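Local coordinates for CSOR (Streptomyces lividans, PDB 4ADZ), which probably represses copper-responsive genes, acting as a copper-sensing transcriptional regulator that is seen here in its metal-free form, at residues A[69-74]-A[78-83]; A[52-57]-A[100-105]; A[59-64]-A[89-94]. All blocks are in the same frame, centred on the assembly; numbering follows the deposited sequence.

Contact 1: residues A[69-74]-A[78-83]. With SO4 (sulfate ion), chain D.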
loop_
_atom_site.group_PDB
_atom_site.type_symbol
_atom_site.label_atom_id
_atom_site.label_comp_id
_atom_site.label_asym_id
_atom_site.label_seq_id
_atom_site.Cartn_x
_atom_site.Cartn_y
_atom_site.Cartn_z
ATOM N N GLN A 69 16.629 -8.957 12.418
ATOM C CA GLN A 69 16.904 -10.236 13.111
ATOM C C GLN A 69 17.503 -10.004 14.492
ATOM O O GLN A 69 17.112 -10.681 15.433
ATOM C CB GLN A 69 17.862 -11.100 12.264
ATOM C CG GLN A 69 17.223 -11.439 10.920
ATOM C CD GLN A 69 18.169 -12.102 9.913
ATOM O OE1 GLN A 69 19.022 -11.429 9.327
ATOM N NE2 GLN A 69 18.000 -13.399 9.677
ATOM N N ARG A 70 18.436 -9.079 14.578
ATOM C CA ARG A 70 19.076 -8.712 15.856
ATOM C C ARG A 70 18.032 -8.137 16.810
ATOM O O ARG A 70 18.056 -8.428 18.014
ATOM C CB ARG A 70 20.196 -7.715 15.695
ATOM C CG ARG A 70 21.430 -8.346 15.031
ATOM C CD ARG A 70 22.633 -7.446 15.175
ATOM N NE ARG A 70 22.488 -6.177 14.488
ATOM C CZ ARG A 70 22.733 -5.964 13.198
ATOM N NH1 ARG A 70 23.181 -6.941 12.376
ATOM N NH2 ARG A 70 22.615 -4.737 12.745
ATOM N N MET A 71 17.104 -7.342 16.307
ATOM C CA MET A 71 16.057 -6.786 17.206
ATOM C C MET A 71 15.185 -7.863 17.766
ATOM O O MET A 71 14.823 -7.841 18.966
ATOM C CB MET A 71 15.200 -5.754 16.463
ATOM C CG MET A 71 15.918 -4.489 16.146
ATOM S SD MET A 71 15.029 -3.462 14.900
ATOM C CE MET A 71 14.140 -2.363 15.958
ATOM N N VAL A 72 14.790 -8.816 16.933
ATOM C CA VAL A 72 13.952 -9.904 17.380
ATOM C C VAL A 72 14.762 -10.767 18.375
ATOM O O VAL A 72 14.260 -11.211 19.400
ATOM C CB VAL A 72 13.509 -10.820 16.182
ATOM C CG1 VAL A 72 12.928 -12.156 16.665
ATOM C CG2 VAL A 72 12.482 -10.104 15.274
ATOM N N ASP A 73 16.009 -11.010 18.036
ATOM C CA ASP A 73 16.850 -11.844 18.884
ATOM C C ASP A 73 16.982 -11.244 20.279
ATOM O O ASP A 73 17.046 -11.993 21.245
ATOM C CB ASP A 73 18.244 -11.979 18.290
ATOM C CG ASP A 73 18.852 -13.333 18.564
ATOM O OD1 ASP A 73 18.113 -14.286 18.947
ATOM O OD2 ASP A 73 20.085 -13.413 18.397
ATOM N N GLU A 74 17.052 -9.916 20.349
ATOM C CA GLU A 74 17.260 -9.171 21.585
ATOM C C GLU A 74 15.962 -8.734 22.267
ATOM O O GLU A 74 16.003 -7.940 23.216
ATOM C CB GLU A 74 18.117 -7.961 21.302
ATOM C CG GLU A 74 19.523 -8.314 20.777
ATOM C CD GLU A 74 20.179 -7.167 20.004
ATOM O OE1 GLU A 74 19.547 -6.080 19.876
ATOM O OE2 GLU A 74 21.337 -7.347 19.506
ATOM N N CYS A 78 8.122 -4.474 20.233
ATOM C CA CYS A 78 7.579 -4.753 18.901
ATOM C C CYS A 78 7.300 -3.544 18.037
ATOM O O CYS A 78 7.503 -3.613 16.831
ATOM C CB CYS A 78 6.398 -5.629 19.013
ATOM S SG CYS A 78 5.121 -4.760 19.909
ATOM N N ILE A 79 6.882 -2.405 18.589
ATOM C CA ILE A 79 6.658 -1.211 17.798
ATOM C C ILE A 79 7.943 -0.681 17.122
ATOM O O ILE A 79 7.897 -0.251 16.014
ATOM C CB ILE A 79 5.933 -0.087 18.593
ATOM C CG1 ILE A 79 4.607 -0.634 19.147
ATOM C CG2 ILE A 79 5.748 1.177 17.749
ATOM C CD1 ILE A 79 3.534 -0.979 18.114
ATOM N N ASP A 80 9.082 -0.729 17.821
ATOM C CA ASP A 80 10.347 -0.302 17.302
ATOM C C ASP A 80 10.690 -1.243 16.123
ATOM O O ASP A 80 11.194 -0.769 15.105
ATOM C CB ASP A 80 11.389 -0.370 18.418
ATOM C CG ASP A 80 12.653 0.324 18.108
ATOM O OD1 ASP A 80 12.642 1.366 17.429
ATOM O OD2 ASP A 80 13.730 -0.132 18.604
ATOM N N ILE A 81 10.367 -2.530 16.257
ATOM C CA ILE A 81 10.595 -3.448 15.133
ATOM C C ILE A 81 9.722 -3.086 13.932
ATOM O O ILE A 81 10.201 -3.080 12.767
ATOM C CB ILE A 81 10.410 -4.924 15.540
ATOM C CG1 ILE A 81 11.415 -5.302 16.654
ATOM C CG2 ILE A 81 10.633 -5.836 14.321
ATOM C CD1 ILE A 81 11.246 -6.708 17.269
ATOM N N LEU A 82 8.441 -2.832 14.179
ATOM C CA LEU A 82 7.532 -2.381 13.115
ATOM C C LEU A 82 8.013 -1.153 12.415
ATOM O O LEU A 82 8.002 -1.079 11.176
ATOM C CB LEU A 82 6.114 -2.194 13.623
ATOM C CG LEU A 82 5.392 -3.419 14.139
ATOM C CD1 LEU A 82 3.966 -3.075 14.660
ATOM C CD2 LEU A 82 5.308 -4.486 13.078
ATOM N N THR A 83 8.549 -0.179 13.142
ATOM C CA THR A 83 9.109 0.981 12.509
ATOM C C THR A 83 10.228 0.640 11.491
ATOM O O THR A 83 10.297 1.209 10.382
ATOM C CB THR A 83 9.616 1.988 13.574
ATOM O OG1 THR A 83 8.499 2.375 14.353
ATOM C CG2 THR A 83 10.277 3.250 12.939
HETATM S S SO4 D . 25.881 -5.882 10.201
HETATM O O1 SO4 D . 24.472 -6.269 9.876
HETATM O O2 SO4 D . 26.330 -7.068 10.974
HETATM O O3 SO4 D . 25.946 -4.662 11.054
HETATM O O4 SO4 D . 26.575 -5.567 8.975
#
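Met-71 and Ile-81 face each other where the two backbones come nearest, with CA of Met-71 6.7 Å from CA of Ile-81. The segments are helical and run almost exactly antiparallel, at 174°, their axes 10.3 Å apart. Helical geometry is lost at Glu-74, and a short non-helical link, beginning at that residue, leads into the second helix at Cys-78.

Met-71 and Ile-81 both point toward the partner helix. CB of Met-71 rests on CG1 of Ile-81 at 3.8 Å. The methionine chain then bends at its last torsion (chi3 96°). This bend turns its methyl, CE, to Asp-80, 3.5 Å from both O and OD2 of that residue. The two side chains, Met-71 and Asp-80, cross at about a right angle, and the contact is plain van der Waals packing. Ile-81 has CG1 anti to its carbonyl carbon (chi1 -61°), and the branch extends to CD1, which meets CG2 of Val-72 at 4.1 Å. Ile-81 thus lies against both residues, CG1 on Met-71 and CD1 on Val-72. Cut back to an alanine, this position would probably lose both contacts and leave a gap beside Met-71 and Val-72.

Val-76 of the link touches Met-71 and Ile-81. In the second subunit, Leu-58 packs on Val-72 and Leu-99 on Ile-81. Arg-70 takes no part across the contact; its NH1 gives a hydrogen bond of 2.9 Å to O1 of a sulfate, probably from the crystallisation liquor. Arg-66 also binds that ion.

The whole is the closed end of an antiparallel helical hairpin, in which apolar side chains pack the two helices near the connecting loop, with a second subunit packed against it.

Contact 2: residues A[52-57]-A[100-105]. With SO4 (sulfate ion), chain C; SO4 (sulfate ion), chain G.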
loop_
_atom_site.group_PDB
_atom_site.type_symbol
_atom_site.label_atom_id
_atom_site.label_comp_id
_atom_site.label_asym_id
_atom_site.label_seq_id
_atom_site.Cartn_x
_atom_site.Cartn_y
_atom_site.Cartn_z
ATOM N N ALA A 52 25.520 -0.478 -10.273
ATOM C CA ALA A 52 26.266 -0.317 -9.027
ATOM C C ALA A 52 25.337 0.304 -7.989
ATOM O O ALA A 52 25.309 -0.111 -6.842
ATOM C CB ALA A 52 27.509 0.558 -9.244
ATOM N N GLU A 53 24.542 1.257 -8.427
ATOM C CA GLU A 53 23.616 1.963 -7.567
ATOM C C GLU A 53 22.538 0.980 -7.035
ATOM O O GLU A 53 22.193 1.019 -5.884
ATOM C CB GLU A 53 22.949 3.095 -8.352
ATOM C CG GLU A 53 22.335 4.198 -7.502
ATOM C CD GLU A 53 20.835 4.054 -7.188
ATOM O OE1 GLU A 53 20.126 3.165 -7.739
ATOM O OE2 GLU A 53 20.357 4.873 -6.360
ATOM N N HIS A 54 22.047 0.097 -7.887
ATOM C CA HIS A 54 21.054 -0.923 -7.465
ATOM C C HIS A 54 21.624 -1.868 -6.448
ATOM O O HIS A 54 20.960 -2.239 -5.467
ATOM C CB HIS A 54 20.561 -1.754 -8.661
ATOM C CG HIS A 54 19.856 -0.937 -9.732
ATOM N ND1 HIS A 54 19.411 0.338 -9.531
ATOM C CD2 HIS A 54 19.550 -1.259 -11.032
ATOM C CE1 HIS A 54 18.858 0.794 -10.681
ATOM N NE2 HIS A 54 18.977 -0.177 -11.599
ATOM N N LEU A 55 22.846 -2.333 -6.682
ATOM C CA LEU A 55 23.472 -3.231 -5.718
ATOM C C LEU A 55 23.670 -2.552 -4.361
ATOM O O LEU A 55 23.460 -3.181 -3.350
ATOM C CB LEU A 55 24.816 -3.736 -6.263
ATOM C CG LEU A 55 24.696 -4.762 -7.396
ATOM C CD1 LEU A 55 26.100 -4.929 -8.025
ATOM C CD2 LEU A 55 24.105 -6.081 -6.964
ATOM N N LYS A 56 24.078 -1.298 -4.365
ATOM C CA LYS A 56 24.290 -0.515 -3.141
ATOM C C LYS A 56 22.985 -0.373 -2.389
ATOM O O LYS A 56 22.962 -0.564 -1.184
ATOM C CB LYS A 56 24.888 0.877 -3.409
ATOM N N ARG A 57 21.893 -0.086 -3.100
ATOM C CA ARG A 57 20.550 -0.041 -2.449
ATOM C C ARG A 57 20.210 -1.395 -1.797
ATOM O O ARG A 57 19.714 -1.436 -0.679
ATOM C CB ARG A 57 19.477 0.346 -3.490
ATOM C CG ARG A 57 19.460 1.812 -3.883
ATOM C CD ARG A 57 18.446 2.025 -4.988
ATOM N NE ARG A 57 18.099 3.403 -5.285
ATOM C CZ ARG A 57 17.052 4.062 -4.796
ATOM N NH1 ARG A 57 16.210 3.545 -3.900
ATOM N NH2 ARG A 57 16.876 5.301 -5.212
ATOM N N LEU A 100 11.624 0.492 -12.331
ATOM C CA LEU A 100 10.514 0.722 -13.249
ATOM C C LEU A 100 10.780 1.941 -14.137
ATOM O O LEU A 100 10.567 1.911 -15.342
ATOM C CB LEU A 100 9.256 0.952 -12.477
ATOM C CG LEU A 100 8.035 1.176 -13.305
ATOM C CD1 LEU A 100 7.786 -0.152 -14.072
ATOM C CD2 LEU A 100 6.869 1.578 -12.424
ATOM N N GLU A 101 11.229 3.032 -13.535
ATOM C CA GLU A 101 11.564 4.208 -14.288
ATOM C C GLU A 101 12.620 3.901 -15.379
ATOM O O GLU A 101 12.433 4.265 -16.547
ATOM C CB GLU A 101 12.097 5.326 -13.349
ATOM C CG GLU A 101 12.411 6.570 -14.157
ATOM C CD GLU A 101 12.518 7.834 -13.351
ATOM O OE1 GLU A 101 12.635 7.706 -12.117
ATOM O OE2 GLU A 101 12.514 8.942 -13.983
ATOM N N GLU A 102 13.686 3.210 -15.011
ATOM C CA GLU A 102 14.737 2.836 -15.935
ATOM C C GLU A 102 14.158 1.981 -17.095
ATOM O O GLU A 102 14.447 2.223 -18.288
ATOM C CB GLU A 102 15.864 2.083 -15.199
ATOM C CG GLU A 102 16.957 1.572 -16.123
ATOM C CD GLU A 102 18.108 0.830 -15.394
ATOM O OE1 GLU A 102 18.022 0.618 -14.157
ATOM O OE2 GLU A 102 19.082 0.452 -16.089
ATOM N N HIS A 103 13.301 1.035 -16.755
ATOM C CA HIS A 103 12.625 0.210 -17.767
ATOM C C HIS A 103 11.768 1.006 -18.702
ATOM O O HIS A 103 11.833 0.816 -19.950
ATOM C CB HIS A 103 11.757 -0.796 -17.083
ATOM C CG HIS A 103 11.024 -1.709 -18.019
ATOM N ND1 HIS A 103 11.673 -2.447 -18.971
ATOM C CD2 HIS A 103 9.690 -2.073 -18.064
ATOM C CE1 HIS A 103 10.759 -3.236 -19.593
ATOM N NE2 HIS A 103 9.545 -2.961 -19.075
ATOM N N LEU A 104 10.975 1.928 -18.166
ATOM C CA LEU A 104 10.142 2.786 -19.002
ATOM C C LEU A 104 10.951 3.726 -19.921
ATOM O O LEU A 104 10.575 3.914 -21.092
ATOM C CB LEU A 104 9.129 3.588 -18.162
ATOM C CG LEU A 104 8.055 2.688 -17.502
ATOM C CD1 LEU A 104 7.237 3.468 -16.437
ATOM C CD2 LEU A 104 7.115 1.979 -18.501
ATOM N N ARG A 105 12.047 4.261 -19.396
ATOM C CA ARG A 105 12.992 5.023 -20.184
ATOM C C ARG A 105 13.520 4.180 -21.357
ATOM O O ARG A 105 13.637 4.684 -22.515
ATOM C CB ARG A 105 14.130 5.566 -19.334
ATOM C CG ARG A 105 13.705 6.774 -18.506
ATOM C CD ARG A 105 14.766 7.144 -17.484
ATOM N NE ARG A 105 15.994 7.561 -18.125
ATOM C CZ ARG A 105 16.298 8.834 -18.431
ATOM N NH1 ARG A 105 15.476 9.841 -18.140
ATOM N NH2 ARG A 105 17.449 9.107 -19.040
HETATM S S SO4 C . 14.738 -3.320 -20.521
HETATM O O1 SO4 C . 13.605 -3.449 -21.518
HETATM O O2 SO4 C . 14.244 -2.459 -19.432
HETATM O O3 SO4 C . 15.893 -2.577 -21.130
HETATM O O4 SO4 C . 15.176 -4.731 -20.249
HETATM S S SO4 G . 19.192 5.268 -19.001
HETATM O O1 SO4 G . 19.664 5.384 -20.392
HETATM O O2 SO4 G . 17.755 5.613 -18.988
HETATM O O3 SO4 G . 19.930 6.260 -18.181
HETATM O O4 SO4 G . 19.421 3.885 -18.489
#
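His-54 and Glu-102 make the one direct link between these segments. NE2 of His-54 donates to OE1 of Glu-102 over 2.8 Å, with a fairly straight N-H...O angle of 160°. The oxygen sits in the plane of the imidazole, at its edge, and is approached nearly along its own C-O bond. The ring and carboxylate planes are 48° apart, so the groups meet at a slant. The helices are well separated here: CA of His-54 is 11.2 Å from CA of Glu-102. Glu-102 covers much of that span by stretching out fully, with CG anti to the backbone N (chi1 176°).

The tight part is small, a single bond on the buried ring of His-54. At its other nitrogen, ND1 of His-54 makes a weak hydrogen bond of 3.4 Å to OE1 of Glu-53. OE2 of Glu-53 is held in turn by a salt bridge of 2.9 Å from NE of Arg-57, met on the syn side of the carboxylate. With a carboxylate near each nitrogen, the histidine would probably be easier to protonate.

Beyond this pair the segments do not touch, and 100-105 instead meets two sulfates, probably from the crystallisation liquor, with Arg-105 exposed. ND1 of His-103 reaches O2 of one sulfate at 2.6 Å. NE of Arg-105 reaches O2 of the other at 2.8 Å, at the edge of its guanidinium. His-106 also hydrogen-bonds to both ions.

The contact bridges helix 48-73 and helix 78-114 of one chain. Leu-99, one turn of helix from His-103, packs on His-54. Val-72 of the second subunit covers His-54 too, and Cys-78 of that subunit packs on His-103. Val-123 of the third subunit lies against Leu-104 and Arg-105.

Contact 3: residues A[59-64]-A[89-94]. With SO4 (sulfate ion), chain E.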
loop_
_atom_site.group_PDB
_atom_site.type_symbol
_atom_site.label_atom_id
_atom_site.label_comp_id
_atom_site.label_asym_id
_atom_site.label_seq_id
_atom_site.Cartn_x
_atom_site.Cartn_y
_atom_site.Cartn_z
ATOM N N ARG A 59 22.295 -3.854 -0.785
ATOM C CA ARG A 59 23.233 -3.999 0.407
ATOM C C ARG A 59 22.666 -3.325 1.640
ATOM O O ARG A 59 22.662 -3.916 2.730
ATOM C CB ARG A 59 24.622 -3.419 0.097
ATOM C CG ARG A 59 25.419 -4.332 -0.810
ATOM C CD ARG A 59 26.764 -3.689 -1.173
ATOM N NE ARG A 59 27.547 -3.276 -0.008
ATOM C CZ ARG A 59 28.642 -2.499 -0.074
ATOM N NH1 ARG A 59 29.075 -2.006 -1.249
ATOM N NH2 ARG A 59 29.305 -2.187 1.033
ATOM N N ARG A 60 22.159 -2.097 1.474
ATOM C CA ARG A 60 21.495 -1.342 2.549
ATOM C C ARG A 60 20.329 -2.089 3.080
ATOM O O ARG A 60 20.224 -2.317 4.269
ATOM C CB ARG A 60 20.919 -0.013 2.059
ATOM C CG ARG A 60 20.697 1.033 3.169
ATOM N N ILE A 61 19.446 -2.508 2.170
ATOM C CA ILE A 61 18.294 -3.276 2.590
ATOM C C ILE A 61 18.622 -4.567 3.333
ATOM O O ILE A 61 18.017 -4.850 4.345
ATOM C CB ILE A 61 17.328 -3.583 1.392
ATOM C CG1 ILE A 61 16.755 -2.243 0.822
ATOM C CG2 ILE A 61 16.286 -4.669 1.797
ATOM C CD1 ILE A 61 16.295 -2.311 -0.649
ATOM N N GLU A 62 19.619 -5.338 2.879
ATOM C CA GLU A 62 19.958 -6.565 3.562
ATOM C C GLU A 62 20.455 -6.199 4.986
ATOM O O GLU A 62 20.170 -6.922 5.916
ATOM C CB GLU A 62 20.982 -7.336 2.722
ATOM C CG GLU A 62 21.453 -8.657 3.285
ATOM C CD GLU A 62 20.360 -9.568 3.748
ATOM O OE1 GLU A 62 19.188 -9.362 3.374
ATOM O OE2 GLU A 62 20.703 -10.512 4.515
ATOM N N GLY A 63 21.189 -5.097 5.077
ATOM C CA GLY A 63 21.604 -4.480 6.354
ATOM C C GLY A 63 20.440 -4.267 7.320
ATOM O O GLY A 63 20.489 -4.620 8.516
ATOM N N GLN A 64 19.363 -3.733 6.778
ATOM C CA GLN A 64 18.110 -3.519 7.544
ATOM C C GLN A 64 17.502 -4.809 8.014
ATOM O O GLN A 64 17.039 -4.905 9.126
ATOM C CB GLN A 64 17.131 -2.672 6.715
ATOM C CG GLN A 64 17.579 -1.233 6.435
ATOM C CD GLN A 64 16.567 -0.574 5.502
ATOM O OE1 GLN A 64 16.309 -1.082 4.437
ATOM N NE2 GLN A 64 15.923 0.502 5.948
ATOM N N THR A 89 10.502 -1.841 3.979
ATOM C CA THR A 89 9.496 -1.955 2.888
ATOM C C THR A 89 9.556 -0.712 2.015
ATOM O O THR A 89 9.533 -0.796 0.767
ATOM C CB THR A 89 8.057 -2.261 3.408
ATOM O OG1 THR A 89 7.598 -1.222 4.291
ATOM C CG2 THR A 89 8.009 -3.586 4.146
ATOM N N LYS A 90 9.666 0.452 2.647
ATOM C CA LYS A 90 9.807 1.701 1.906
ATOM C C LYS A 90 11.016 1.685 1.011
ATOM O O LYS A 90 10.907 2.107 -0.154
ATOM C CB LYS A 90 9.780 2.908 2.871
ATOM C CG LYS A 90 10.037 4.271 2.260
ATOM C CD LYS A 90 10.371 5.357 3.306
ATOM C CE LYS A 90 10.462 6.746 2.686
ATOM N NZ LYS A 90 9.172 7.128 2.057
ATOM N N ALA A 91 12.158 1.185 1.498
ATOM C CA ALA A 91 13.382 1.113 0.699
ATOM C C ALA A 91 13.227 0.177 -0.504
ATOM O O ALA A 91 13.680 0.473 -1.606
ATOM C CB ALA A 91 14.566 0.639 1.539
ATOM N N LEU A 92 12.554 -0.918 -0.265
ATOM C CA LEU A 92 12.263 -1.883 -1.384
ATOM C C LEU A 92 11.377 -1.237 -2.438
ATOM O O LEU A 92 11.581 -1.487 -3.641
ATOM C CB LEU A 92 11.633 -3.175 -0.865
ATOM C CG LEU A 92 12.623 -4.189 -0.298
ATOM C CD1 LEU A 92 11.944 -5.131 0.665
ATOM C CD2 LEU A 92 13.439 -4.967 -1.377
ATOM N N GLN A 93 10.393 -0.482 -2.001
ATOM C CA GLN A 93 9.472 0.215 -2.930
ATOM C C GLN A 93 10.221 1.253 -3.740
ATOM O O GLN A 93 10.032 1.356 -4.979
ATOM C CB GLN A 93 8.303 0.831 -2.197
ATOM C CG GLN A 93 7.309 -0.183 -1.654
ATOM C CD GLN A 93 6.162 0.509 -0.881
ATOM O OE1 GLN A 93 6.339 1.564 -0.261
ATOM N NE2 GLN A 93 4.964 -0.008 -1.050
ATOM N N SER A 94 11.151 1.968 -3.093
ATOM C CA SER A 94 11.907 2.992 -3.754
ATOM C C SER A 94 12.802 2.338 -4.797
ATOM O O SER A 94 12.951 2.888 -5.871
ATOM C CB SER A 94 12.780 3.804 -2.784
ATOM O OG SER A 94 13.686 4.667 -3.482
HETATM S S SO4 E . 27.822 -4.731 3.786
HETATM O O1 SO4 E . 26.878 -4.684 2.625
HETATM O O2 SO4 E . 27.151 -4.651 5.090
HETATM O O3 SO4 E . 28.730 -3.553 3.797
HETATM O O4 SO4 E . 28.608 -5.994 3.649
#
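Ile-61 reaches across to Ala-91, and its long branch does most of the touching. CG1 of Ile-61 lies 3.7 Å from CB of Ala-91. With CG1 anti to the carbonyl carbon (chi1 -63°), the branch is directed at the partner helix, and CD1 goes past the alanine methyl. It ends 3.9 Å from the backbone O of Ala-91 and 4.0 Å from CD2 of Leu-92. The isoleucine is therefore set between the short alanine and the leucine.

Ala-91 points toward segment 59-64. Leu-92 starts out along the flank, but its CD2 methyl swings nearer and meets the end of Ile-61. Gln-64, one turn on from Ile-61, comes to the methyl of Ala-91 from nearby. Its chain is extended beyond CG, and OE1 touches CB of Ala-91 at 3.8 Å. This is a polar atom against a methyl, so it adds packing but no bond. The alanine methyl is thus approached by both Ile-61 and Gln-64. It is short, in keeping with the CA of Ile-61 lying 6.9 Å from CA of Ala-91.

Arg-59 takes no part across the contact; its NE and NH2 each bond a different oxygen of one sulfate, NE to O1 at 3.1 Å and NH2 to O3 at 3.1 Å. The ion probably comes from the crystallisation liquor.

The two helical segments run antiparallel at 162°, their axes 10.0 Å apart. They belong to helix 48-73 and helix 78-114. Gln-64 also lies on Ala-87 and Ser-88, further back along the second helix. Leu-92 continues into the dimer interface, where it packs on Thr-89 of the second subunit, and Gln-93 meets Leu-134 of the third subunit.

In the fold
All three contacts join the same two antiparallel helices, 48-73 and 78-114, and they nest along the chain. Contact 1 is innermost, next to the turn; contact 3 encloses it, and contact 2 encloses both. Centre to centre they lie about 16 Å (1 to 3), about 13 Å (3 to 2) and about 29 Å (1 to 2) apart. Contacts 2 and 3 touch through a probable hydrogen bond between NH1 of Arg-57 and OG of Ser-94. The hairpin is packed by apolar groups at the turn and middle and bridged by a polar pair further out. Each contact also touches the second subunit, so the hairpin meets it along its length, within a four-chain assembly.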